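Local atomic coordinates of modulator of the activity of Ets CG15085-PA (Drosophila melanogaster, PDB entry 1SV0), a protein that probably regulates the Ets-family repressor Yan by binding it through its SAM domain and opposing Yan polymerisation, thereby relieving repression. Residues L9-L23 against L68-R82. Residues are numbered along the deposited sequence; the frame is centred on the assembly and turned at random.
Sequences LDPRDWTRADVWKWL and LYRDFRVRLARAMSR. Unlike the reference sequence in segment 68-82: Ser81 (reference Ala), Arg82 (reference Leu).
In the SAM-domain core of Mae, the 3-10 turn and loop before helix 16-30, and that helix, pack on the last helix, 65-80, through an aromatic cluster: Phe72 turns its edge to the faces of loop Trp14 (offset edge-to-face) and helical Trp22 (edge-to-face), planes 73° and 62° apart. With CG anti to the backbone N (chi1 165°), Trp22 reaches into a hole formed by Leu68, Asp71, Phe72 and Arg75. Its NE1 donates nearly straight in its ring plane to Asp71 OD1 at 2.8 Å, meeting the carboxylate from above its plane. Arg75 NE reaches Asp71 OD1 from the opposite face at 3.0 Å, forming a salt bridge, so two donors hold this oxygen. The same arginine packs its CD 3.4 Å from Trp14 CH2, while its NH2 pairs with Asp5. Pro11 wedges beside it, CG 3.4 Å from Arg75 CB and CD 3.7 Å from Ala79 CB. A water donates to both Leu9 O and Arg75 O, bridging the backbones. Asp10 and Arg12 form a side-on salt bridge, and Arg12 CG rests 3.8 Å from Leu76 CD1. Helix 46-51 packs against the cluster, Leu49 touching Trp22 and Phe72, while Tyr57 of helix 54-60 meets Leu68 and Phe72.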
loop_
_atom_site.group_PDB
_atom_site.type_symbol
_atom_site.label_atom_id
_atom_site.label_comp_id
_atom_site.label_asym_id
_atom_site.label_seq_id
_atom_site.Cartn_x
_atom_site.Cartn_y
_atom_site.Cartn_z
ATOM N N LEU C 9 15.721 3.358 -9.792
ATOM C CA LEU C 9 15.906 1.989 -10.256
ATOM C C LEU C 9 15.289 0.959 -9.318
ATOM O O LEU C 9 14.768 -0.053 -9.773
ATOM C CB LEU C 9 17.402 1.699 -10.426
ATOM C CG LEU C 9 18.105 2.638 -11.409
ATOM C CD1 LEU C 9 19.621 2.407 -11.386
ATOM C CD2 LEU C 9 17.530 2.410 -12.799
ATOM N N ASP C 10 15.352 1.210 -8.012
ATOM C CA ASP C 10 14.781 0.280 -7.035
ATOM C C ASP C 10 13.367 0.747 -6.678
ATOM O O ASP C 10 13.199 1.757 -6.004
ATOM C CB ASP C 10 15.640 0.243 -5.767
ATOM C CG ASP C 10 15.294 -0.927 -4.856
ATOM O OD1 ASP C 10 14.121 -1.359 -4.838
ATOM O OD2 ASP C 10 16.205 -1.414 -4.144
ATOM N N PRO C 11 12.337 0.008 -7.121
ATOM C CA PRO C 11 10.920 0.320 -6.868
ATOM C C PRO C 11 10.589 0.496 -5.379
ATOM O O PRO C 11 9.604 1.154 -5.018
ATOM C CB PRO C 11 10.191 -0.875 -7.471
ATOM C CG PRO C 11 11.109 -1.327 -8.553
ATOM C CD PRO C 11 12.463 -1.236 -7.900
ATOM N N ARG C 12 11.409 -0.104 -4.521
ATOM C CA ARG C 12 11.202 -0.000 -3.082
ATOM C C ARG C 12 11.545 1.395 -2.575
ATOM O O ARG C 12 11.178 1.769 -1.465
ATOM C CB ARG C 12 12.038 -1.061 -2.358
ATOM C CG ARG C 12 11.569 -2.478 -2.645
ATOM C CD ARG C 12 12.537 -3.527 -2.102
ATOM N NE ARG C 12 13.838 -3.455 -2.761
ATOM C CZ ARG C 12 14.813 -4.344 -2.592
ATOM N NH1 ARG C 12 14.636 -5.378 -1.780
ATOM N NH2 ARG C 12 15.964 -4.205 -3.243
ATOM N N ASP C 13 12.245 2.174 -3.390
ATOM C CA ASP C 13 12.592 3.532 -2.996
ATOM C C ASP C 13 11.559 4.526 -3.531
ATOM O O ASP C 13 11.664 5.723 -3.286
ATOM C CB ASP C 13 13.976 3.925 -3.529
ATOM C CG ASP C 13 15.092 3.070 -2.957
ATOM O OD1 ASP C 13 14.918 2.524 -1.845
ATOM O OD2 ASP C 13 16.153 2.965 -3.613
ATOM N N TRP C 14 10.560 4.029 -4.250
ATOM C CA TRP C 14 9.540 4.906 -4.829
ATOM C C TRP C 14 8.613 5.578 -3.817
ATOM O O TRP C 14 8.068 4.928 -2.922
ATOM C CB TRP C 14 8.673 4.128 -5.831
ATOM C CG TRP C 14 9.345 3.768 -7.130
ATOM C CD1 TRP C 14 10.647 4.010 -7.486
ATOM C CD2 TRP C 14 8.745 3.094 -8.246
ATOM N NE1 TRP C 14 10.890 3.529 -8.753
ATOM C CE2 TRP C 14 9.742 2.962 -9.242
ATOM C CE3 TRP C 14 7.461 2.586 -8.501
ATOM C CZ2 TRP C 14 9.496 2.343 -10.474
ATOM C CZ3 TRP C 14 7.215 1.968 -9.729
ATOM C CH2 TRP C 14 8.229 1.852 -10.699
ATOM N N THR C 15 8.438 6.886 -3.957
ATOM C CA THR C 15 7.513 7.613 -3.087
ATOM C C THR C 15 6.170 7.513 -3.805
ATOM O O THR C 15 6.069 6.857 -4.841
ATOM C CB THR C 15 7.874 9.092 -2.991
ATOM O OG1 THR C 15 7.850 9.652 -4.312
ATOM C CG2 THR C 15 9.274 9.273 -2.371
ATOM N N ARG C 16 5.139 8.156 -3.274
ATOM C CA ARG C 16 3.840 8.108 -3.934
ATOM C C ARG C 16 3.973 8.848 -5.259
ATOM O O ARG C 16 3.426 8.419 -6.280
ATOM C CB ARG C 16 2.764 8.766 -3.064
ATOM C CG ARG C 16 1.373 8.731 -3.679
ATOM C CD ARG C 16 0.328 9.102 -2.646
ATOM N NE ARG C 16 0.363 10.516 -2.321
ATOM C CZ ARG C 16 -0.220 11.046 -1.255
ATOM N NH1 ARG C 16 -0.883 10.272 -0.402
ATOM N NH2 ARG C 16 -0.140 12.351 -1.044
ATOM N N ALA C 17 4.719 9.952 -5.242
ATOM C CA ALA C 17 4.943 10.749 -6.449
ATOM C C ALA C 17 5.533 9.889 -7.573
ATOM O O ALA C 17 5.109 9.995 -8.725
ATOM C CB ALA C 17 5.872 11.921 -6.148
ATOM N N ASP C 18 6.517 9.057 -7.239
ATOM C CA ASP C 18 7.135 8.172 -8.226
ATOM C C ASP C 18 6.101 7.167 -8.745
ATOM O O ASP C 18 6.004 6.921 -9.947
ATOM C CB ASP C 18 8.332 7.425 -7.617
ATOM C CG ASP C 18 9.475 8.359 -7.246
ATOM O OD1 ASP C 18 9.724 9.330 -8.004
ATOM O OD2 ASP C 18 10.126 8.120 -6.204
ATOM N N VAL C 19 5.331 6.582 -7.834
ATOM C CA VAL C 19 4.294 5.635 -8.229
ATOM C C VAL C 19 3.363 6.255 -9.284
ATOM O O VAL C 19 3.036 5.625 -10.294
ATOM C CB VAL C 19 3.447 5.203 -7.014
ATOM C CG1 VAL C 19 2.205 4.451 -7.486
ATOM C CG2 VAL C 19 4.283 4.320 -6.089
ATOM N N TRP C 20 2.938 7.489 -9.037
ATOM C CA TRP C 20 2.040 8.192 -9.952
ATOM C C TRP C 20 2.676 8.446 -11.314
ATOM O O TRP C 20 2.025 8.284 -12.345
ATOM C CB TRP C 20 1.585 9.511 -9.318
ATOM C CG TRP C 20 0.528 9.316 -8.279
ATOM C CD1 TRP C 20 0.368 8.228 -7.456
ATOM C CD2 TRP C 20 -0.521 10.228 -7.944
ATOM N NE1 TRP C 20 -0.723 8.413 -6.631
ATOM C CE2 TRP C 20 -1.284 9.632 -6.910
ATOM C CE3 TRP C 20 -0.896 11.492 -8.421
ATOM C CZ2 TRP C 20 -2.403 10.258 -6.347
ATOM C CZ3 TRP C 20 -2.011 12.115 -7.860
ATOM C CH2 TRP C 20 -2.750 11.494 -6.834
ATOM N N LYS C 21 3.942 8.848 -11.317
ATOM C CA LYS C 21 4.647 9.083 -12.569
ATOM C C LYS C 21 4.768 7.769 -13.348
ATOM O O LYS C 21 4.604 7.751 -14.573
ATOM C CB LYS C 21 6.024 9.705 -12.291
ATOM C CG LYS C 21 5.946 11.230 -12.145
ATOM C CD LYS C 21 7.017 11.812 -11.245
ATOM C CE LYS C 21 8.408 11.277 -11.518
ATOM N NZ LYS C 21 9.383 11.837 -10.523
ATOM N N TRP C 22 5.042 6.675 -12.637
ATOM C CA TRP C 22 5.140 5.349 -13.262
ATOM C C TRP C 22 3.793 4.948 -13.869
ATOM O O TRP C 22 3.736 4.347 -14.941
ATOM C CB TRP C 22 5.554 4.297 -12.222
ATOM C CG TRP C 22 5.350 2.868 -12.663
ATOM C CD1 TRP C 22 6.043 2.192 -13.646
ATOM C CD2 TRP C 22 4.403 1.933 -12.130
ATOM N NE1 TRP C 22 5.584 0.904 -13.745
ATOM C CE2 TRP C 22 4.581 0.713 -12.829
ATOM C CE3 TRP C 22 3.422 2.003 -11.125
ATOM C CZ2 TRP C 22 3.809 -0.433 -12.552
ATOM C CZ3 TRP C 22 2.653 0.857 -10.846
ATOM C CH2 TRP C 22 2.856 -0.342 -11.562
ATOM N N LEU C 23 2.705 5.272 -13.172
ATOM C CA LEU C 23 1.370 4.930 -13.662
ATOM C C LEU C 23 1.062 5.701 -14.942
ATOM O O LEU C 23 0.511 5.148 -15.896
ATOM C CB LEU C 23 0.313 5.241 -12.595
ATOM C CG LEU C 23 0.259 4.268 -11.412
ATOM C CD1 LEU C 23 -0.676 4.820 -10.325
ATOM C CD2 LEU C 23 -0.236 2.907 -11.903
ATOM N N LEU C 68 0.335 -3.600 -15.163
ATOM C CA LEU C 68 0.922 -2.795 -14.089
ATOM C C LEU C 68 1.630 -3.738 -13.118
ATOM O O LEU C 68 2.785 -3.509 -12.722
ATOM C CB LEU C 68 -0.166 -2.016 -13.325
ATOM C CG LEU C 68 -0.987 -0.987 -14.101
ATOM C CD1 LEU C 68 -1.960 -0.270 -13.157
ATOM C CD2 LEU C 68 -0.050 0.011 -14.768
ATOM N N TYR C 69 0.920 -4.797 -12.730
ATOM C CA TYR C 69 1.461 -5.790 -11.804
ATOM C C TYR C 69 2.732 -6.390 -12.385
ATOM O O TYR C 69 3.772 -6.450 -11.738
ATOM C CB TYR C 69 0.446 -6.914 -11.582
ATOM C CG TYR C 69 0.970 -8.060 -10.739
ATOM C CD1 TYR C 69 1.070 -7.942 -9.355
ATOM C CD2 TYR C 69 1.387 -9.254 -11.331
ATOM C CE1 TYR C 69 1.570 -8.989 -8.573
ATOM C CE2 TYR C 69 1.892 -10.307 -10.560
ATOM C CZ TYR C 69 1.979 -10.166 -9.183
ATOM O OH TYR C 69 2.464 -11.199 -8.414
ATOM N N ARG C 70 2.626 -6.835 -13.627
ATOM C CA ARG C 70 3.737 -7.455 -14.329
ATOM C C ARG C 70 4.961 -6.541 -14.394
ATOM O O ARG C 70 6.072 -6.962 -14.070
ATOM C CB ARG C 70 3.278 -7.831 -15.733
ATOM C CG ARG C 70 4.204 -8.748 -16.500
ATOM C CD ARG C 70 3.488 -9.254 -17.748
ATOM N NE ARG C 70 2.234 -9.925 -17.404
ATOM C CZ ARG C 70 1.357 -10.379 -18.296
ATOM N NH1 ARG C 70 1.587 -10.233 -19.596
ATOM N NH2 ARG C 70 0.250 -10.987 -17.887
ATOM N N ASP C 71 4.749 -5.293 -14.806
ATOM C CA ASP C 71 5.832 -4.322 -14.924
ATOM C C ASP C 71 6.506 -4.022 -13.587
ATOM O O ASP C 71 7.737 -3.929 -13.517
ATOM C CB ASP C 71 5.298 -3.026 -15.549
ATOM C CG ASP C 71 6.400 -2.050 -15.913
ATOM O OD1 ASP C 71 6.767 -1.202 -15.067
ATOM O OD2 ASP C 71 6.905 -2.136 -17.053
ATOM N N PHE C 72 5.711 -3.877 -12.527
ATOM C CA PHE C 72 6.278 -3.596 -11.208
ATOM C C PHE C 72 7.150 -4.760 -10.726
ATOM O O PHE C 72 8.242 -4.550 -10.188
ATOM C CB PHE C 72 5.179 -3.329 -10.174
ATOM C CG PHE C 72 5.699 -2.798 -8.868
ATOM C CD1 PHE C 72 6.009 -1.449 -8.726
ATOM C CD2 PHE C 72 5.908 -3.650 -7.787
ATOM C CE1 PHE C 72 6.517 -0.954 -7.526
ATOM C CE2 PHE C 72 6.415 -3.162 -6.576
ATOM C CZ PHE C 72 6.720 -1.818 -6.446
ATOM N N ARG C 73 6.665 -5.982 -10.921
ATOM C CA ARG C 73 7.398 -7.184 -10.525
ATOM C C ARG C 73 8.753 -7.284 -11.228
ATOM O O ARG C 73 9.753 -7.665 -10.616
ATOM C CB ARG C 73 6.563 -8.433 -10.838
ATOM C CG ARG C 73 5.936 -9.076 -9.620
ATOM C CD ARG C 73 5.192 -8.064 -8.788
ATOM N NE ARG C 73 4.765 -8.618 -7.507
ATOM C CZ ARG C 73 5.589 -9.085 -6.574
ATOM N NH1 ARG C 73 6.902 -9.072 -6.765
ATOM N NH2 ARG C 73 5.097 -9.567 -5.441
ATOM N N VAL C 74 8.773 -6.953 -12.517
ATOM C CA VAL C 74 10.005 -6.992 -13.293
ATOM C C VAL C 74 11.008 -6.007 -12.702
ATOM O O VAL C 74 12.179 -6.341 -12.505
ATOM C CB VAL C 74 9.753 -6.609 -14.766
ATOM C CG1 VAL C 74 11.080 -6.521 -15.512
ATOM C CG2 VAL C 74 8.834 -7.631 -15.420
ATOM N N ARG C 75 10.543 -4.792 -12.421
ATOM C CA ARG C 75 11.403 -3.769 -11.846
ATOM C C ARG C 75 11.929 -4.213 -10.483
ATOM O O ARG C 75 13.115 -4.060 -10.184
ATOM C CB ARG C 75 10.642 -2.444 -11.710
ATOM C CG ARG C 75 10.421 -1.714 -13.030
ATOM C CD ARG C 75 9.496 -0.518 -12.857
ATOM N NE ARG C 75 9.238 0.171 -14.118
ATOM C CZ ARG C 75 9.932 1.212 -14.573
ATOM N NH1 ARG C 75 10.944 1.709 -13.872
ATOM N NH2 ARG C 75 9.606 1.763 -15.736
ATOM N N LEU C 76 11.045 -4.774 -9.665
ATOM C CA LEU C 76 11.436 -5.234 -8.340
ATOM C C LEU C 76 12.438 -6.390 -8.442
ATOM O O LEU C 76 13.455 -6.407 -7.747
ATOM C CB LEU C 76 10.202 -5.680 -7.555
ATOM C CG LEU C 76 10.440 -6.214 -6.136
ATOM C CD1 LEU C 76 11.120 -5.152 -5.281
ATOM C CD2 LEU C 76 9.106 -6.619 -5.520
ATOM N N ALA C 77 12.150 -7.343 -9.317
ATOM C CA ALA C 77 13.027 -8.497 -9.497
ATOM C C ALA C 77 14.462 -8.075 -9.774
ATOM O O ALA C 77 15.369 -8.440 -9.027
ATOM C CB ALA C 77 12.512 -9.382 -10.632
ATOM N N ARG C 78 14.673 -7.293 -10.830
ATOM C CA ARG C 78 16.027 -6.867 -11.165
ATOM C C ARG C 78 16.667 -6.078 -10.028
ATOM O O ARG C 78 17.876 -6.156 -9.819
ATOM C CB ARG C 78 16.048 -6.039 -12.457
ATOM C CG ARG C 78 15.505 -4.630 -12.333
ATOM C CD ARG C 78 15.841 -3.774 -13.561
ATOM N NE ARG C 78 15.096 -4.145 -14.767
ATOM C CZ ARG C 78 15.403 -5.157 -15.577
ATOM N NH1 ARG C 78 16.454 -5.928 -15.326
ATOM N NH2 ARG C 78 14.654 -5.398 -16.645
ATOM N N ALA C 79 15.859 -5.330 -9.285
ATOM C CA ALA C 79 16.381 -4.550 -8.169
ATOM C C ALA C 79 16.928 -5.459 -7.067
ATOM O O ALA C 79 18.028 -5.235 -6.556
ATOM C CB ALA C 79 15.295 -3.651 -7.604
ATOM N N MET C 80 16.168 -6.487 -6.704
ATOM C CA MET C 80 16.606 -7.397 -5.653
ATOM C C MET C 80 17.954 -8.049 -5.985
ATOM O O MET C 80 18.602 -8.638 -5.117
ATOM C CB MET C 80 15.527 -8.451 -5.391
ATOM C CG MET C 80 14.170 -7.837 -5.085
ATOM S SD MET C 80 13.119 -8.881 -4.063
ATOM C CE MET C 80 12.921 -7.837 -2.615
ATOM N N SER C 81 18.386 -7.925 -7.236
ATOM C CA SER C 81 19.670 -8.485 -7.635
ATOM C C SER C 81 20.856 -7.619 -7.141
ATOM O O SER C 81 21.790 -7.336 -7.907
ATOM C CB SER C 81 19.705 -8.674 -9.161
ATOM O OG SER C 81 18.907 -9.783 -9.558
ATOM N N ARG C 82 20.808 -7.244 -5.844
ATOM C CA ARG C 82 21.802 -6.409 -5.097
ATOM C C ARG C 82 22.723 -7.115 -4.071
ATOM O O ARG C 82 22.352 -8.002 -3.313
ATOM C CB ARG C 82 21.079 -5.340 -4.294
ATOM C CG ARG C 82 20.299 -6.007 -3.160
ATOM C CD ARG C 82 19.653 -5.050 -2.171
ATOM N NE ARG C 82 18.895 -5.743 -1.122
ATOM C CZ ARG C 82 17.958 -6.658 -1.355
ATOM N NH1 ARG C 82 17.660 -6.996 -2.602
ATOM N NH2 ARG C 82 17.317 -7.239 -0.347
HETATM O O HOH W 1 14.347 -1.974 -11.462
HETATM O O HOH W 2 12.348 0.307 -11.295
#